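Local atomic coordinates of glutathione peroxidase-like protein (Trypanosoma brucei, PDB entry 3DWV), a protein that probably reduces peroxides as a tryparedoxin-dependent peroxidase of the glutathione peroxidase family. Residues A[70-75]-A[79-84]; A[152-157]-A[175-180]. The protein carries 1 engineered substitution. All coordinates share one frame; numbering follows the deposited sequence.

Interaction 1 of 2, residues A[70-75]-A[79-84]. Unlike the reference sequence in segment 70-75: Thr-70 (reference Ala).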
# COMPACT_ATOMS: atom_id res chain seq x y z
N THR A 70 7.16 -7.64 -9.47
CA THR A 70 7.08 -9.05 -9.82
C THR A 70 5.66 -9.60 -9.68
O THR A 70 5.18 -10.27 -10.60
CB THR A 70 8.00 -9.90 -8.92
OG1 THR A 70 9.35 -9.45 -9.16
CG2 THR A 70 7.87 -11.37 -9.31
N LEU A 71 5.00 -9.31 -8.54
CA LEU A 71 3.65 -9.89 -8.35
C LEU A 71 2.67 -9.26 -9.32
O LEU A 71 1.84 -9.97 -9.92
CB LEU A 71 3.14 -9.67 -6.93
CG LEU A 71 3.87 -10.44 -5.83
CD1 LEU A 71 3.59 -9.89 -4.44
CD2 LEU A 71 3.51 -11.91 -5.93
N TYR A 72 2.72 -7.95 -9.47
CA TYR A 72 1.89 -7.26 -10.45
C TYR A 72 1.97 -7.87 -11.83
O TYR A 72 0.97 -8.22 -12.49
CB TYR A 72 2.35 -5.79 -10.49
CG TYR A 72 1.49 -4.98 -11.44
CD1 TYR A 72 0.14 -4.76 -11.18
CD2 TYR A 72 2.06 -4.45 -12.59
CE1 TYR A 72 -0.66 -4.02 -12.03
CE2 TYR A 72 1.25 -3.70 -13.45
CZ TYR A 72 -0.08 -3.50 -13.17
OH TYR A 72 -0.81 -2.75 -14.06
N ASN A 73 3.20 -8.04 -12.36
CA ASN A 73 3.35 -8.52 -13.73
C ASN A 73 3.00 -10.00 -13.84
O ASN A 73 2.47 -10.45 -14.86
CB ASN A 73 4.79 -8.27 -14.22
CG ASN A 73 5.07 -6.80 -14.52
OD1 ASN A 73 4.16 -6.08 -14.96
ND2 ASN A 73 6.32 -6.41 -14.28
N LYS A 74 3.29 -10.77 -12.80
CA LYS A 74 2.94 -12.18 -12.81
C LYS A 74 1.45 -12.44 -12.84
O LYS A 74 1.02 -13.40 -13.50
CB LYS A 74 3.51 -12.81 -11.53
CG LYS A 74 3.29 -14.31 -11.50
CD LYS A 74 4.57 -15.04 -11.20
CE LYS A 74 4.76 -15.19 -9.71
NZ LYS A 74 5.48 -16.47 -9.37
N TYR A 75 0.65 -11.65 -12.12
CA TYR A 75 -0.73 -12.00 -11.82
C TYR A 75 -1.75 -11.00 -12.34
O TYR A 75 -2.96 -11.29 -12.25
CB TYR A 75 -0.94 -12.16 -10.29
CG TYR A 75 -0.16 -13.35 -9.75
CD1 TYR A 75 -0.55 -14.66 -10.10
CD2 TYR A 75 0.95 -13.20 -8.92
CE1 TYR A 75 0.15 -15.75 -9.61
CE2 TYR A 75 1.66 -14.32 -8.44
CZ TYR A 75 1.25 -15.59 -8.80
OH TYR A 75 1.95 -16.68 -8.33
N GLY A 79 -6.48 -11.02 -13.00
CA GLY A 79 -7.32 -9.95 -12.51
C GLY A 79 -6.77 -9.09 -11.40
O GLY A 79 -7.26 -8.05 -10.95
N PHE A 80 -5.65 -9.46 -10.83
CA PHE A 80 -4.95 -8.89 -9.71
C PHE A 80 -4.47 -7.48 -9.98
O PHE A 80 -4.19 -7.11 -11.13
CB PHE A 80 -3.77 -9.82 -9.42
CG PHE A 80 -2.82 -9.38 -8.31
CD1 PHE A 80 -3.18 -9.42 -6.98
CD2 PHE A 80 -1.54 -8.96 -8.65
CE1 PHE A 80 -2.28 -9.07 -5.99
CE2 PHE A 80 -0.63 -8.61 -7.70
CZ PHE A 80 -0.99 -8.69 -6.36
N THR A 81 -4.37 -6.63 -8.95
CA THR A 81 -3.63 -5.36 -9.22
C THR A 81 -2.83 -5.01 -7.97
O THR A 81 -3.08 -5.56 -6.88
CB THR A 81 -4.50 -4.21 -9.72
OG1 THR A 81 -3.67 -3.14 -10.27
CG2 THR A 81 -5.33 -3.61 -8.59
N VAL A 82 -1.85 -4.13 -8.17
CA VAL A 82 -1.11 -3.52 -7.06
C VAL A 82 -1.44 -2.03 -7.11
O VAL A 82 -1.35 -1.47 -8.23
CB VAL A 82 0.39 -3.77 -7.25
CG1 VAL A 82 1.19 -2.91 -6.30
CG2 VAL A 82 0.66 -5.27 -7.11
N LEU A 83 -1.79 -1.40 -5.99
CA LEU A 83 -1.99 0.04 -5.97
C LEU A 83 -0.97 0.68 -5.03
O LEU A 83 -0.78 0.11 -3.93
CB LEU A 83 -3.37 0.39 -5.42
CG LEU A 83 -4.57 -0.17 -6.19
CD1 LEU A 83 -5.87 0.30 -5.55
CD2 LEU A 83 -4.58 0.31 -7.64
N ALA A 84 -0.39 1.82 -5.40
CA ALA A 84 0.60 2.46 -4.55
C ALA A 84 0.12 3.83 -4.05
O ALA A 84 -0.23 4.65 -4.86
CB ALA A 84 1.95 2.64 -5.27

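Interaction 2 of 2, residues A[152-157]-A[175-180]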
# COMPACT_ATOMS: atom_id res chain seq x y z
N SER A 152 2.67 -3.48 2.85
CA SER A 152 1.48 -3.73 2.03
C SER A 152 0.39 -4.43 2.83
O SER A 152 0.65 -5.07 3.87
CB SER A 152 1.79 -4.55 0.78
OG SER A 152 2.39 -5.80 1.05
N PHE A 153 -0.81 -4.28 2.24
CA PHE A 153 -1.97 -5.01 2.70
C PHE A 153 -2.51 -5.84 1.54
O PHE A 153 -2.75 -5.33 0.46
CB PHE A 153 -3.09 -4.10 3.20
CG PHE A 153 -2.64 -3.28 4.42
CD1 PHE A 153 -1.95 -2.07 4.25
CD2 PHE A 153 -2.94 -3.78 5.69
CE1 PHE A 153 -1.58 -1.39 5.40
CE2 PHE A 153 -2.54 -3.09 6.82
CZ PHE A 153 -1.84 -1.91 6.66
N LEU A 154 -2.70 -7.14 1.81
CA LEU A 154 -3.40 -8.01 0.87
C LEU A 154 -4.91 -7.95 1.12
O LEU A 154 -5.36 -8.13 2.26
CB LEU A 154 -2.91 -9.43 1.01
CG LEU A 154 -3.41 -10.45 0.00
CD1 LEU A 154 -3.04 -10.17 -1.45
CD2 LEU A 154 -2.83 -11.82 0.39
N ILE A 155 -5.64 -7.67 0.05
CA ILE A 155 -7.08 -7.46 0.08
C ILE A 155 -7.77 -8.63 -0.64
O ILE A 155 -7.33 -9.01 -1.75
CB ILE A 155 -7.39 -6.15 -0.66
CG1 ILE A 155 -6.51 -4.97 -0.21
CG2 ILE A 155 -8.88 -5.87 -0.56
CD1 ILE A 155 -6.53 -4.67 1.27
N ASP A 156 -8.82 -9.20 -0.08
CA ASP A 156 -9.49 -10.34 -0.75
C ASP A 156 -10.47 -9.89 -1.82
O ASP A 156 -10.58 -8.69 -2.11
CB ASP A 156 -10.07 -11.28 0.31
CG ASP A 156 -11.30 -10.80 1.02
OD1 ASP A 156 -11.88 -9.78 0.59
OD2 ASP A 156 -11.76 -11.39 2.05
N ARG A 157 -11.18 -10.84 -2.44
CA ARG A 157 -12.17 -10.66 -3.47
C ARG A 157 -13.32 -9.73 -3.06
O ARG A 157 -13.92 -9.13 -3.97
CB ARG A 157 -12.81 -11.98 -3.94
CG ARG A 157 -11.89 -13.18 -4.06
CD ARG A 157 -12.50 -14.41 -4.73
NE ARG A 157 -12.01 -15.71 -4.32
CZ ARG A 157 -11.61 -16.78 -4.98
NH1 ARG A 157 -11.58 -16.83 -6.31
NH2 ARG A 157 -11.19 -17.89 -4.34
N GLU A 175 2.72 -15.00 -2.11
CA GLU A 175 2.05 -16.03 -2.89
C GLU A 175 1.32 -17.07 -2.04
O GLU A 175 0.20 -17.48 -2.41
CB GLU A 175 3.09 -16.72 -3.80
CG GLU A 175 3.37 -15.89 -5.04
CD GLU A 175 4.32 -16.60 -5.99
OE1 GLU A 175 5.13 -17.46 -5.55
OE2 GLU A 175 4.27 -16.31 -7.20
N GLU A 176 1.87 -17.52 -0.91
CA GLU A 176 1.18 -18.46 -0.03
C GLU A 176 -0.26 -18.01 0.28
O GLU A 176 -1.20 -18.81 0.29
CB GLU A 176 1.92 -18.65 1.29
CG GLU A 176 3.40 -18.87 1.24
CD GLU A 176 3.82 -20.02 0.34
OE1 GLU A 176 4.05 -19.79 -0.88
OE2 GLU A 176 3.94 -21.16 0.82
N LYS A 177 -0.43 -16.71 0.52
CA LYS A 177 -1.72 -16.10 0.80
C LYS A 177 -2.50 -15.74 -0.47
O LYS A 177 -3.73 -15.91 -0.57
CB LYS A 177 -1.57 -14.81 1.61
CG LYS A 177 -0.76 -14.88 2.88
CD LYS A 177 -1.04 -16.15 3.66
CE LYS A 177 -0.26 -16.13 4.98
NZ LYS A 177 -0.19 -17.49 5.55
N LEU A 178 -1.82 -15.19 -1.47
CA LEU A 178 -2.49 -14.68 -2.67
C LEU A 178 -3.03 -15.76 -3.61
O LEU A 178 -4.12 -15.62 -4.18
CB LEU A 178 -1.51 -13.80 -3.42
CG LEU A 178 -1.90 -13.28 -4.81
CD1 LEU A 178 -3.15 -12.43 -4.76
CD2 LEU A 178 -0.74 -12.47 -5.40
N ILE A 179 -2.29 -16.83 -3.83
CA ILE A 179 -2.76 -17.82 -4.83
C ILE A 179 -4.10 -18.42 -4.50
O ILE A 179 -4.95 -18.53 -5.40
CB ILE A 179 -1.63 -18.89 -4.97
CG1 ILE A 179 -0.42 -18.31 -5.75
CG2 ILE A 179 -2.17 -20.20 -5.49
CD1 ILE A 179 0.78 -19.23 -5.72
N PRO A 180 -4.36 -18.83 -3.26
CA PRO A 180 -5.72 -19.26 -2.95
C PRO A 180 -6.75 -18.16 -3.23
O PRO A 180 -7.91 -18.55 -3.48
CB PRO A 180 -5.67 -19.51 -1.44
CG PRO A 180 -4.23 -19.83 -1.15
CD PRO A 180 -3.47 -18.96 -2.10

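Interaction 1 of 2, residues A[70-75]-A[79-84]
The ring of Phe-80 slots into the hollow between Leu-71 and Tyr-75, two residues one helical turn apart on the inner side of their helix. Its CD2 rests on Tyr-75 CB at 3.6 Å, and farther out CE2 meets Leu-71 CB at 4.0 Å. The same CE2 lies 3.6 Å from the carbonyl O of Leu-71, an oxygen already engaged by Tyr-75 N in the helix. At its edge, in plane, the ring meets the backbone N of Tyr-72. Phe-80 CG stands anti to the backbone N (chi1 176°), which carries the ring off the chain into this hollow, while Phe-80 CB sits 3.3 Å from Tyr-75 O at the last turn of the helix. The helix belongs to the right-handed beta-alpha-beta unit of the thioredoxin fold, strand 49-54, helix 64-75 and strand 81-86, and the contact packs the helix on the strand that follows it. Leu-71 also touches Leu-50, and Val-82 touches Tyr-52, both on strand 49-54. The second bump is Tyr-72, received by Val-82 and Thr-81: its CB abuts Val-82 CG2 at 3.8 Å, and its ring lies alongside Thr-81, whose OG1 comes to the edge of that ring, 3.6 Å from Tyr-72 CE1. The Tyr-75 ring leads away from Phe-80; Lys-74 CG lies over its centre, 3.4 Å above the ring plane, and Tyr-75 OH probably hydrogen-bonds to Glu-175 OE2.

Interaction 2 of 2, residues A[152-157]-A[175-180]
Leu-154 reaches from its strand to the helix surface at Lys-177 and Leu-178, and it carries most of this small contact. From CB, which starts out toward the helix, the chain runs to CG anti to the backbone N (chi1 -173°), and there it forks so that each methyl finds a different residue. CD2 presses on Lys-177 CB at 3.5 Å, tighter than usual for two carbons, and lies 4.0 Å from the backbone N of Leu-178. The other methyl, CD1, meets Leu-178 CD1 at 4.0 Å. The leucine crosses both helix side chains at about a right angle. Lys-177 takes part through CB; beyond it the chain bends at chi2 (-41°) and leads the ammonium away from Leu-154. At the exposed end of the contact, Arg-157 stretches from the turn after the strand until NH2 is 3.5 Å from Pro-180 O, but the angle is too poor for a hydrogen bond. The contact lays helix 171-181 on one face of the central sheet of the thioredoxin fold, with strand 152-155 beneath it. That strand runs antiparallel to both its neighbours, 49-54 and 161-165; Leu-154 also touches Leu-50 on the first, Lys-177 lies on Glu-163 and Phe-165 of the second, and Phe-153 turns to helix 128-136.

In the fold
Interactions 1 and 2 each pack a helix on the same mixed sheet, helix 64-75 on edge strand 81-86 and helix 171-181 on inner strand 152-155, with strand 49-54 between the two strands. Interaction 1 is largely buried and built on an aromatic ring held by helix side chains and backbone; interaction 2 is smaller, aliphatic inside and fringed by exposed Lys-177, Arg-157 and Pro-180. Neither has a hydrogen bond across its own segments. The polar link instead joins the two helices: Glu-175 OE2 pairs with Lys-74 NZ in a salt bridge, on the carboxylate that Tyr-75 shares, while Phe-80 CE1 packs on Leu-178 CD1 at 3.7 Å.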